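PDB 6OFQ: heme-binding protein A / AI-2 binding protein A from Helicobacter pylori SS1, which binds the peptide STSA and probably delivers short peptides in the periplasm to an ABC transporter as its substrate-binding protein. Local coordinates for residues L96-F102 with E113-V119; Y323-Y328 with R383-G387; F331-N337 with P499-Y504. One frame throughout, in Å; residues are numbered along the deposited sequence. Where two conformers were deposited one is given.

How the interactions relate
Interaction 1 stands apart, 46 Å from interaction 2 and 42 Å from interaction 3 between centres, and closes a loop between strand 91-96 and helix 116-127. Interactions 2 and 3 touch: helix 320-328 packs on helix 386-396 in interaction 2, and the chain running on from it pairs with strand 497-510 in interaction 3. All are partly buried, interaction 3 lying nearest the chain's centre (17 Å between centres, against 21 Å for interaction 2 and 26 Å for interaction 1). Interaction 3 combines strand pairing with a tyrosine hydroxyl that binds backbone, interaction 1 mixes one bridge with aromatic packing, and interaction 2 is small, an apolar patch at Ile327 and Gly387 flanked by water-bridged polar groups.

Interaction 1. Residues L96-F102 with E113-V119; sequences LRKGVYF and EFSAKDV
Tyr101 and Glu113 meet in a single backbone bridge, their CA atoms 4.3 Å apart, and beside it Phe114 N donates to Val100 O at 2.8 Å. The Phe114 side chain then reaches back toward the first segment. With CG anti to the backbone N (chi1 159°), it runs alongside Val100, and its CZ meets Leu96 CD1 at 4.0 Å while Arg97 O lies at the ring's edge. That same methyl of Leu96 presses on Ala116 CA and comes close to Val119 CG2, so that Leu96 packs on the first turn of helix 116-127. Phe102 approaches from the far side of Phe114, its CE2 near Phe114 CB. Its ring edge points at Asp118 OD2, 3.4 Å from CE2, with ring and carboxylate planes 80° apart. The two segments are the ends of the long loop that leads from strand 91-96, in an antiparallel sheet, into helix 116-127, and the contact closes that loop on itself. Asp118 OD2 accepts from Ser115 N as Ser115 O accepts from Asp118 N, tying the first turn together. Asp118 OD1 takes a bond from Lys189 N, so both carboxylate oxygens are engaged. On the outer side Glu113 extends under Tyr101, CG over one ring face and CB 3.5 Å from Tyr101 CE1. The extended chain brings OE2 to Gly99 N, 2.9 Å away, where the donor meets its anti side 26° out of the carboxylate plane. One water bridges the backbones, giving hydrogens to Arg97 O and Phe114 O and accepting from Val100 N.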
loop_
_atom_site.group_PDB
_atom_site.type_symbol
_atom_site.label_atom_id
_atom_site.label_comp_id
_atom_site.label_asym_id
_atom_site.label_seq_id
_atom_site.Cartn_x
_atom_site.Cartn_y
_atom_site.Cartn_z
ATOM N N LEU A 96 15.479 -11.862 -18.764
ATOM C CA LEU A 96 15.791 -10.566 -18.212
ATOM C C LEU A 96 16.231 -9.652 -19.351
ATOM O O LEU A 96 16.906 -10.076 -20.339
ATOM C CB LEU A 96 16.812 -10.679 -17.110
ATOM C CG LEU A 96 16.514 -11.607 -15.930
ATOM C CD1 LEU A 96 17.616 -11.502 -14.929
ATOM C CD2 LEU A 96 15.162 -11.246 -15.302
ATOM N N ARG A 97 15.861 -8.381 -19.219
ATOM C CA ARG A 97 16.286 -7.325 -20.122
ATOM C C ARG A 97 17.793 -7.098 -20.019
ATOM O O ARG A 97 18.325 -7.058 -18.891
ATOM C CB ARG A 97 15.573 -6.007 -19.713
ATOM C CG ARG A 97 15.589 -4.916 -20.772
ATOM C CD ARG A 97 14.730 -3.749 -20.261
ATOM N NE ARG A 97 13.317 -4.115 -20.180
ATOM C CZ ARG A 97 12.417 -4.050 -21.145
ATOM N NH1 ARG A 97 12.707 -3.701 -22.399
ATOM N NH2 ARG A 97 11.167 -4.490 -20.912
ATOM N N LYS A 98 18.453 -7.023 -21.174
ATOM C CA LYS A 98 19.895 -6.768 -21.237
ATOM C C LYS A 98 20.143 -5.289 -21.440
ATOM O O LYS A 98 19.332 -4.545 -21.986
ATOM C CB LYS A 98 20.459 -7.582 -22.411
ATOM C CG LYS A 98 20.312 -9.097 -22.235
ATOM C CD LYS A 98 21.006 -9.778 -23.420
ATOM C CE LYS A 98 20.826 -11.276 -23.351
ATOM N NZ LYS A 98 21.640 -11.851 -24.447
ATOM N N GLY A 99 21.342 -4.916 -21.036
ATOM C CA GLY A 99 21.832 -3.552 -21.171
ATOM C C GLY A 99 21.118 -2.522 -20.315
ATOM O O GLY A 99 21.123 -1.330 -20.640
ATOM N N VAL A 100 20.579 -2.939 -19.175
ATOM C CA VAL A 100 19.974 -2.020 -18.202
ATOM C C VAL A 100 21.083 -1.767 -17.205
ATOM O O VAL A 100 21.720 -2.679 -16.664
ATOM C CB VAL A 100 18.825 -2.744 -17.492
ATOM C CG1 VAL A 100 18.302 -1.892 -16.333
ATOM C CG2 VAL A 100 17.748 -3.144 -18.477
ATOM N N TYR A 101 21.242 -0.495 -16.821
ATOM C CA TYR A 101 22.237 -0.100 -15.864
ATOM C C TYR A 101 21.593 0.483 -14.606
ATOM O O TYR A 101 20.589 1.215 -14.725
ATOM C CB TYR A 101 23.216 0.914 -16.478
ATOM C CG TYR A 101 24.078 0.209 -17.527
ATOM C CD1 TYR A 101 25.225 -0.436 -17.114
ATOM C CD2 TYR A 101 23.701 0.118 -18.849
ATOM C CE1 TYR A 101 25.995 -1.210 -17.952
ATOM C CE2 TYR A 101 24.446 -0.663 -19.720
ATOM C CZ TYR A 101 25.566 -1.308 -19.255
ATOM O OH TYR A 101 26.359 -2.081 -20.076
ATOM N N PHE A 102 22.225 0.235 -13.461
ATOM C CA PHE A 102 21.850 0.901 -12.233
ATOM C C PHE A 102 22.276 2.373 -12.255
ATOM O O PHE A 102 23.268 2.736 -12.876
ATOM C CB PHE A 102 22.409 0.197 -11.008
ATOM C CG PHE A 102 21.688 -1.075 -10.651
ATOM C CD1 PHE A 102 20.531 -1.044 -9.911
ATOM C CD2 PHE A 102 22.207 -2.288 -11.120
ATOM C CE1 PHE A 102 19.861 -2.226 -9.590
ATOM C CE2 PHE A 102 21.537 -3.461 -10.788
ATOM C CZ PHE A 102 20.433 -3.439 -9.969
ATOM N N GLU A 113 25.797 -3.127 -14.878
ATOM C CA GLU A 113 24.663 -3.685 -15.612
ATOM C C GLU A 113 23.890 -4.662 -14.710
ATOM O O GLU A 113 24.427 -5.540 -14.061
ATOM C CB GLU A 113 25.145 -4.410 -16.891
ATOM C CG GLU A 113 24.018 -4.876 -17.796
ATOM C CD GLU A 113 24.470 -5.691 -19.015
ATOM O OE1 GLU A 113 25.704 -5.943 -19.047
ATOM O OE2 GLU A 113 23.678 -6.113 -19.876
ATOM N N PHE A 114 22.562 -4.482 -14.712
ATOM C CA PHE A 114 21.603 -5.382 -14.068
ATOM C C PHE A 114 21.700 -6.786 -14.686
ATOM O O PHE A 114 21.807 -6.948 -15.895
ATOM C CB PHE A 114 20.197 -4.795 -14.271
ATOM C CG PHE A 114 19.080 -5.804 -14.130
ATOM C CD1 PHE A 114 18.759 -6.335 -12.903
ATOM C CD2 PHE A 114 18.400 -6.230 -15.247
ATOM C CE1 PHE A 114 17.798 -7.330 -12.777
ATOM C CE2 PHE A 114 17.371 -7.162 -15.128
ATOM C CZ PHE A 114 17.091 -7.682 -13.893
ATOM N N SER A 115 21.648 -7.775 -13.826
ATOM C CA SER A 115 21.662 -9.149 -14.259
ATOM C C SER A 115 20.963 -10.013 -13.215
ATOM O O SER A 115 20.501 -9.574 -12.142
ATOM C CB SER A 115 23.126 -9.581 -14.533
ATOM O OG SER A 115 23.821 -9.710 -13.324
ATOM N N ALA A 116 21.008 -11.334 -13.461
ATOM C CA ALA A 116 20.313 -12.269 -12.635
ATOM C C ALA A 116 20.748 -12.239 -11.173
ATOM O O ALA A 116 19.950 -12.495 -10.259
ATOM C CB ALA A 116 20.431 -13.654 -13.242
ATOM N N LYS A 117 22.023 -11.947 -10.898
ATOM C CA LYS A 117 22.462 -11.898 -9.511
ATOM C C LYS A 117 21.761 -10.838 -8.662
ATOM O O LYS A 117 21.656 -10.994 -7.454
ATOM C CB LYS A 117 23.981 -11.703 -9.401
ATOM C CG LYS A 117 24.537 -10.336 -9.746
ATOM C CD LYS A 117 26.039 -10.331 -9.472
ATOM C CE LYS A 117 26.625 -8.931 -9.509
ATOM N NZ LYS A 117 28.113 -8.925 -9.426
ATOM N N ASP A 118 21.246 -9.806 -9.314
ATOM C CA ASP A 118 20.550 -8.730 -8.608
ATOM C C ASP A 118 19.147 -9.210 -8.230
ATOM O O ASP A 118 18.623 -8.855 -7.176
ATOM C CB ASP A 118 20.451 -7.477 -9.444
ATOM C CG ASP A 118 21.844 -7.000 -9.904
ATOM O OD1 ASP A 118 22.580 -6.791 -8.911
ATOM O OD2 ASP A 118 22.060 -6.789 -11.115
ATOM N N VAL A 119 18.546 -10.047 -9.069
ATOM C CA VAL A 119 17.260 -10.688 -8.730
ATOM C C VAL A 119 17.442 -11.627 -7.548
ATOM O O VAL A 119 16.688 -11.618 -6.602
ATOM C CB VAL A 119 16.628 -11.355 -9.942
ATOM C CG1 VAL A 119 15.273 -11.929 -9.597
ATOM C CG2 VAL A 119 16.521 -10.415 -11.136
HETATM O O HOH W 1 20.550 -5.690 -18.084
#

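Interaction 2. Residues Y323-Y328 with R383-G387; sequences YIKVIY and RNPKG
Ile327 fits against the backbone of Gly387, its CG1 3.9 Å from Gly387 CA, and this is the close part of the contact. Here the backbone of helix 386-396 itself meets helix 320-328, and CD1 of Ile327 reaches toward Lys386 O. CG1 of Ile327 also lies over one face of the Tyr323 ring, 3.5 Å above its plane, while Gly387 O sits at that ring's edge. Phe390, farther along helix 386-396, meets Tyr323 edge-to-face and continues the packing between the two helices. Asn384 precedes the turn that leads into this helix, and its OD1 accepts a capping bond from Lys386 N at 3.1 Å, the donor lying above the carbonyl plane. Two waters carry polar links across the contact. One joins Tyr323 OH, Tyr328 OH and Arg383 NH2, the last giving it a hydrogen at 2.9 Å; a bend at chi3 (75°) helps carry the guanidinium there, and Phe425 makes a cation-pi contact with it. Toward solvent the fit is looser: the exposed Lys386 lays its CD against Val326 CG1 at 4.2 Å and curls so that NZ makes a weak bond to a water held by Val326 O.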
loop_
_atom_site.group_PDB
_atom_site.type_symbol
_atom_site.label_atom_id
_atom_site.label_comp_id
_atom_site.label_asym_id
_atom_site.label_seq_id
_atom_site.Cartn_x
_atom_site.Cartn_y
_atom_site.Cartn_z
ATOM N N TYR A 323 -20.939 9.121 9.082
ATOM C CA TYR A 323 -19.499 9.225 9.036
ATOM C C TYR A 323 -18.997 9.683 7.666
ATOM O O TYR A 323 -18.093 10.546 7.598
ATOM C CB TYR A 323 -18.892 7.880 9.453
ATOM C CG TYR A 323 -17.383 7.820 9.544
ATOM C CD1 TYR A 323 -16.732 8.130 10.686
ATOM C CD2 TYR A 323 -16.601 7.377 8.507
ATOM C CE1 TYR A 323 -15.358 8.133 10.776
ATOM C CE2 TYR A 323 -15.238 7.279 8.620
ATOM C CZ TYR A 323 -14.593 7.659 9.747
ATOM O OH TYR A 323 -13.215 7.617 9.817
ATOM N N ILE A 324 -19.503 9.103 6.605
ATOM C CA ILE A 324 -19.143 9.508 5.281
ATOM C C ILE A 324 -19.463 10.984 4.995
ATOM O O ILE A 324 -18.661 11.660 4.379
ATOM C CB ILE A 324 -19.645 8.509 4.246
ATOM C CG1 ILE A 324 -18.799 7.225 4.456
ATOM C CG2 ILE A 324 -19.670 9.061 2.818
ATOM C CD1 ILE A 324 -19.381 6.088 3.651
ATOM N N LYS A 325 -20.634 11.425 5.437
ATOM C CA LYS A 325 -20.933 12.862 5.349
ATOM C C LYS A 325 -19.981 13.770 6.106
ATOM O O LYS A 325 -19.458 14.724 5.524
ATOM C CB LYS A 325 -22.380 13.055 5.820
ATOM C CG LYS A 325 -23.379 12.495 4.842
ATOM C CD LYS A 325 -24.861 12.672 5.155
ATOM C CE LYS A 325 -25.644 11.922 4.079
ATOM N NZ LYS A 325 -27.105 12.207 4.040
ATOM N N VAL A 326 -19.702 13.464 7.376
ATOM C CA VAL A 326 -18.814 14.254 8.214
ATOM C C VAL A 326 -17.352 14.230 7.877
ATOM O O VAL A 326 -16.665 15.259 7.901
ATOM C CB VAL A 326 -18.923 13.839 9.702
ATOM C CG1 VAL A 326 -17.946 14.599 10.595
ATOM C CG2 VAL A 326 -20.340 14.151 10.113
ATOM N N ILE A 327 -16.824 13.025 7.719
ATOM C CA ILE A 327 -15.420 12.849 7.561
ATOM C C ILE A 327 -15.093 13.044 6.105
ATOM O O ILE A 327 -14.024 13.544 5.794
ATOM C CB ILE A 327 -14.868 11.475 8.015
ATOM C CG1 ILE A 327 -14.866 11.321 9.529
ATOM C CG2 ILE A 327 -13.459 11.189 7.488
ATOM C CD1 ILE A 327 -15.870 12.100 10.348
ATOM N N TYR A 328 -15.887 12.487 5.208
ATOM C CA TYR A 328 -15.522 12.504 3.817
ATOM C C TYR A 328 -16.241 13.486 2.947
ATOM O O TYR A 328 -15.991 13.591 1.748
ATOM C CB TYR A 328 -15.669 11.081 3.206
ATOM C CG TYR A 328 -14.620 10.056 3.684
ATOM C CD1 TYR A 328 -13.317 10.059 3.215
ATOM C CD2 TYR A 328 -14.928 9.182 4.704
ATOM C CE1 TYR A 328 -12.356 9.212 3.734
ATOM C CE2 TYR A 328 -13.987 8.289 5.208
ATOM C CZ TYR A 328 -12.708 8.319 4.728
ATOM O OH TYR A 328 -11.829 7.386 5.257
ATOM N N ARG A 383 -4.420 12.442 9.920
ATOM C CA ARG A 383 -5.829 12.146 9.625
ATOM C C ARG A 383 -6.647 13.342 10.086
ATOM O O ARG A 383 -6.252 14.022 11.017
ATOM C CB ARG A 383 -6.333 10.965 10.469
ATOM C CG ARG A 383 -6.075 9.604 9.849
ATOM C CD ARG A 383 -6.799 8.536 10.671
ATOM N NE ARG A 383 -8.213 8.657 10.343
ATOM C CZ ARG A 383 -8.742 8.081 9.264
ATOM N NH1 ARG A 383 -8.005 7.287 8.482
ATOM N NH2 ARG A 383 -10.014 8.315 8.991
ATOM N N ASN A 384 -7.870 13.481 9.604
ATOM C CA ASN A 384 -8.756 14.489 10.180
ATOM C C ASN A 384 -9.072 14.126 11.628
ATOM O O ASN A 384 -9.577 13.028 11.809
ATOM C CB ASN A 384 -10.012 14.439 9.335
ATOM C CG ASN A 384 -10.982 15.560 9.613
ATOM O OD1 ASN A 384 -11.024 16.131 10.687
ATOM N ND2 ASN A 384 -11.762 15.887 8.589
ATOM N N PRO A 385 -8.875 14.997 12.631
ATOM C CA PRO A 385 -9.128 14.691 14.028
ATOM C C PRO A 385 -10.602 14.336 14.302
ATOM O O PRO A 385 -10.864 13.641 15.274
ATOM C CB PRO A 385 -8.619 15.883 14.837
ATOM C CG PRO A 385 -8.299 16.922 13.834
ATOM C CD PRO A 385 -8.178 16.285 12.486
ATOM N N LYS A 386 -11.491 14.783 13.431
ATOM C CA LYS A 386 -12.916 14.499 13.500
ATOM C C LYS A 386 -13.231 13.019 13.544
ATOM O O LYS A 386 -14.231 12.601 14.129
ATOM C CB LYS A 386 -13.721 15.182 12.375
ATOM C CG LYS A 386 -13.941 16.670 12.601
ATOM C CD LYS A 386 -14.963 17.315 11.663
ATOM C CE LYS A 386 -14.532 17.210 10.204
ATOM N NZ LYS A 386 -14.398 18.524 9.516
ATOM N N GLY A 387 -12.393 12.197 12.916
ATOM C CA GLY A 387 -12.717 10.801 12.782
ATOM C C GLY A 387 -12.690 10.084 14.113
ATOM O O GLY A 387 -13.667 9.417 14.426
HETATM O O HOH W 2 -12.030 6.512 7.836
HETATM O O HOH W 3 -17.551 17.461 8.759
#

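Interaction 3. Residues F331-N337 with P499-Y504; sequences FAQKMVN and PLAYPY
The hydroxyl of Tyr502 reaches past the end of the strand pairing and takes hold of the neighbouring backbone: it accepts from Val336 N at 3.1 Å and donates to Asn337 O at 2.7 Å. The ring lies beneath Met335, whose CA stands over one face, 3.9 Å from the centroid in a CH-pi contact. Met335 CG, anti to its own backbone nitrogen (chi1 -179°), is 3.5 Å from Tyr502 CE1, and SD sits obliquely to the ring in a Met-aromatic contact. On its other side CG is pressed against Pro499 CB, also at 3.5 Å, tighter than usual carbon contact. These side chains flank strands 332-334 and 497-510, which run antiparallel in a mixed sheet. Gln333 and Tyr502 form the hydrogen-bonded pair, with Gln333 N to Tyr502 O and Tyr502 N to Gln333 O; Ala332 and Pro503 form a non-hydrogen-bonded one. Leu500 and Ala501 together face Ser294 of strand 292-298 in a classic beta bulge, and Leu500 O still accepts from Met335 N. Ala332 CB meets Ala501 CB at 4.0 Å, on the side where Tyr328 of helix 320-328 touches Ala501 and Pro503. At the opposite end the Tyr504 ring lies flat along the peptide between Phe331 and Ala332, with Ala332 N over its centre, 3.5 Å above the plane. Tyr504 N donates to Phe331 O, which also takes a hydrogen from a water shared with Tyr504 O. Because one phenol both accepts and donates, the backbone at Val336 and Asn337, past the Met335 N to Leu500 O bond, is held by a side chain instead of by strand pairing, and the main chain supplies both a donor and an acceptor to the Tyr502 oxygen, with a weak further bond to Tyr346 OH.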
loop_
_atom_site.group_PDB
_atom_site.type_symbol
_atom_site.label_atom_id
_atom_site.label_comp_id
_atom_site.label_asym_id
_atom_site.label_seq_id
_atom_site.Cartn_x
_atom_site.Cartn_y
_atom_site.Cartn_z
ATOM N N PHE A 331 -17.426 12.112 -0.311
ATOM C CA PHE A 331 -16.451 11.630 -1.320
ATOM C C PHE A 331 -15.960 10.205 -0.976
ATOM O O PHE A 331 -14.764 9.951 -0.850
ATOM C CB PHE A 331 -15.229 12.559 -1.366
ATOM C CG PHE A 331 -15.529 13.907 -1.942
ATOM C CD1 PHE A 331 -15.507 14.130 -3.312
ATOM C CD2 PHE A 331 -15.763 14.970 -1.112
ATOM C CE1 PHE A 331 -15.739 15.404 -3.849
ATOM C CE2 PHE A 331 -15.989 16.239 -1.618
ATOM C CZ PHE A 331 -15.988 16.457 -2.970
ATOM N N ALA A 332 -16.915 9.293 -0.818
ATOM C CA ALA A 332 -16.629 7.904 -0.458
ATOM C C ALA A 332 -17.885 7.086 -0.629
ATOM O O ALA A 332 -18.981 7.608 -0.665
ATOM C CB ALA A 332 -16.201 7.846 0.996
ATOM N N GLN A 333 -17.734 5.781 -0.648
ATOM C CA GLN A 333 -18.834 4.817 -0.645
ATOM C C GLN A 333 -18.804 4.010 0.640
ATOM O O GLN A 333 -17.706 3.684 1.127
ATOM C CB GLN A 333 -18.728 3.911 -1.901
ATOM C CG GLN A 333 -19.779 2.820 -1.983
ATOM C CD GLN A 333 -19.849 2.027 -3.296
ATOM O OE1 GLN A 333 -19.310 2.471 -4.307
ATOM N NE2 GLN A 333 -20.589 0.905 -3.300
ATOM N N LYS A 334 -19.933 3.633 1.212
ATOM C CA LYS A 334 -19.979 2.822 2.415
ATOM C C LYS A 334 -19.268 1.487 2.190
ATOM O O LYS A 334 -19.542 0.799 1.196
ATOM C CB LYS A 334 -21.444 2.576 2.782
ATOM C CG LYS A 334 -21.680 1.624 3.943
ATOM C CD LYS A 334 -23.102 1.571 4.500
ATOM C CE LYS A 334 -24.220 2.020 3.594
ATOM N NZ LYS A 334 -25.426 2.221 4.441
ATOM N N MET A 335 -18.359 1.133 3.103
ATOM C CA MET A 335 -17.658 -0.137 3.005
ATOM C C MET A 335 -18.538 -1.268 3.548
ATOM O O MET A 335 -19.222 -1.136 4.578
ATOM C CB MET A 335 -16.335 -0.026 3.742
ATOM C CG MET A 335 -15.458 -1.269 3.719
ATOM S SD MET A 335 -13.921 -0.920 4.612
ATOM C CE MET A 335 -13.096 -2.507 4.517
ATOM N N VAL A 336 -18.520 -2.386 2.805
ATOM C CA VAL A 336 -19.230 -3.608 3.155
ATOM C C VAL A 336 -18.225 -4.755 3.265
ATOM O O VAL A 336 -18.085 -5.326 4.337
ATOM C CB VAL A 336 -20.303 -3.922 2.107
ATOM C CG1 VAL A 336 -21.048 -5.179 2.517
ATOM C CG2 VAL A 336 -21.298 -2.744 2.033
ATOM N N ASN A 337 -17.513 -5.100 2.210
ATOM C CA ASN A 337 -16.478 -6.149 2.189
ATOM C C ASN A 337 -15.095 -5.564 2.405
ATOM O O ASN A 337 -14.868 -4.344 2.310
ATOM C CB ASN A 337 -16.531 -6.922 0.860
ATOM C CG ASN A 337 -17.915 -7.528 0.617
ATOM O OD1 ASN A 337 -18.359 -8.306 1.483
ATOM N ND2 ASN A 337 -18.605 -7.114 -0.454
ATOM N N PRO A 499 -15.954 -2.013 9.128
ATOM C CA PRO A 499 -15.774 -1.397 7.794
ATOM C C PRO A 499 -16.292 0.040 7.812
ATOM O O PRO A 499 -17.362 0.311 8.387
ATOM C CB PRO A 499 -16.608 -2.249 6.858
ATOM C CG PRO A 499 -17.448 -3.091 7.696
ATOM C CD PRO A 499 -16.905 -3.147 9.074
ATOM N N LEU A 500 -15.538 0.976 7.229
ATOM C CA LEU A 500 -16.033 2.375 7.220
ATOM C C LEU A 500 -16.290 2.789 5.764
ATOM O O LEU A 500 -17.454 2.922 5.326
ATOM C CB LEU A 500 -15.028 3.293 7.915
ATOM C CG LEU A 500 -14.884 3.046 9.411
ATOM C CD1 LEU A 500 -13.727 3.851 9.892
ATOM C CD2 LEU A 500 -16.155 3.425 10.141
ATOM N N ALA A 501 -15.244 2.958 4.959
ATOM C CA ALA A 501 -15.456 3.554 3.631
ATOM C C ALA A 501 -14.515 3.019 2.581
ATOM O O ALA A 501 -13.408 2.573 2.854
ATOM C CB ALA A 501 -15.230 5.049 3.716
ATOM N N TYR A 502 -14.952 3.088 1.317
ATOM C CA TYR A 502 -14.110 3.086 0.137
ATOM C C TYR A 502 -13.941 4.558 -0.241
ATOM O O TYR A 502 -14.827 5.053 -0.965
ATOM C CB TYR A 502 -14.725 2.278 -1.005
ATOM C CG TYR A 502 -15.104 0.880 -0.610
ATOM C CD1 TYR A 502 -14.169 0.018 -0.043
ATOM C CD2 TYR A 502 -16.410 0.438 -0.774
ATOM C CE1 TYR A 502 -14.581 -1.253 0.325
ATOM C CE2 TYR A 502 -16.845 -0.818 -0.374
ATOM C CZ TYR A 502 -15.907 -1.662 0.214
ATOM O OH TYR A 502 -16.357 -2.866 0.653
ATOM N N PRO A 503 -12.858 5.230 0.165
ATOM C CA PRO A 503 -12.785 6.642 -0.199
ATOM C C PRO A 503 -12.546 6.803 -1.677
ATOM O O PRO A 503 -11.832 5.996 -2.291
ATOM C CB PRO A 503 -11.562 7.152 0.570
ATOM C CG PRO A 503 -11.371 6.156 1.675
ATOM C CD PRO A 503 -11.799 4.813 1.105
ATOM N N TYR A 504 -13.133 7.822 -2.259
ATOM C CA TYR A 504 -12.785 8.154 -3.621
ATOM C C TYR A 504 -11.334 8.657 -3.647
ATOM O O TYR A 504 -10.835 9.177 -2.633
ATOM C CB TYR A 504 -13.661 9.329 -4.079
ATOM C CG TYR A 504 -15.117 9.048 -4.195
ATOM C CD1 TYR A 504 -15.653 7.793 -4.206
ATOM C CD2 TYR A 504 -15.979 10.123 -4.332
ATOM C CE1 TYR A 504 -17.028 7.593 -4.312
ATOM C CE2 TYR A 504 -17.334 9.957 -4.450
ATOM C CZ TYR A 504 -17.850 8.714 -4.398
ATOM O OH TYR A 504 -19.231 8.547 -4.516
HETATM O O HOH W 4 -11.955 10.580 -0.546
#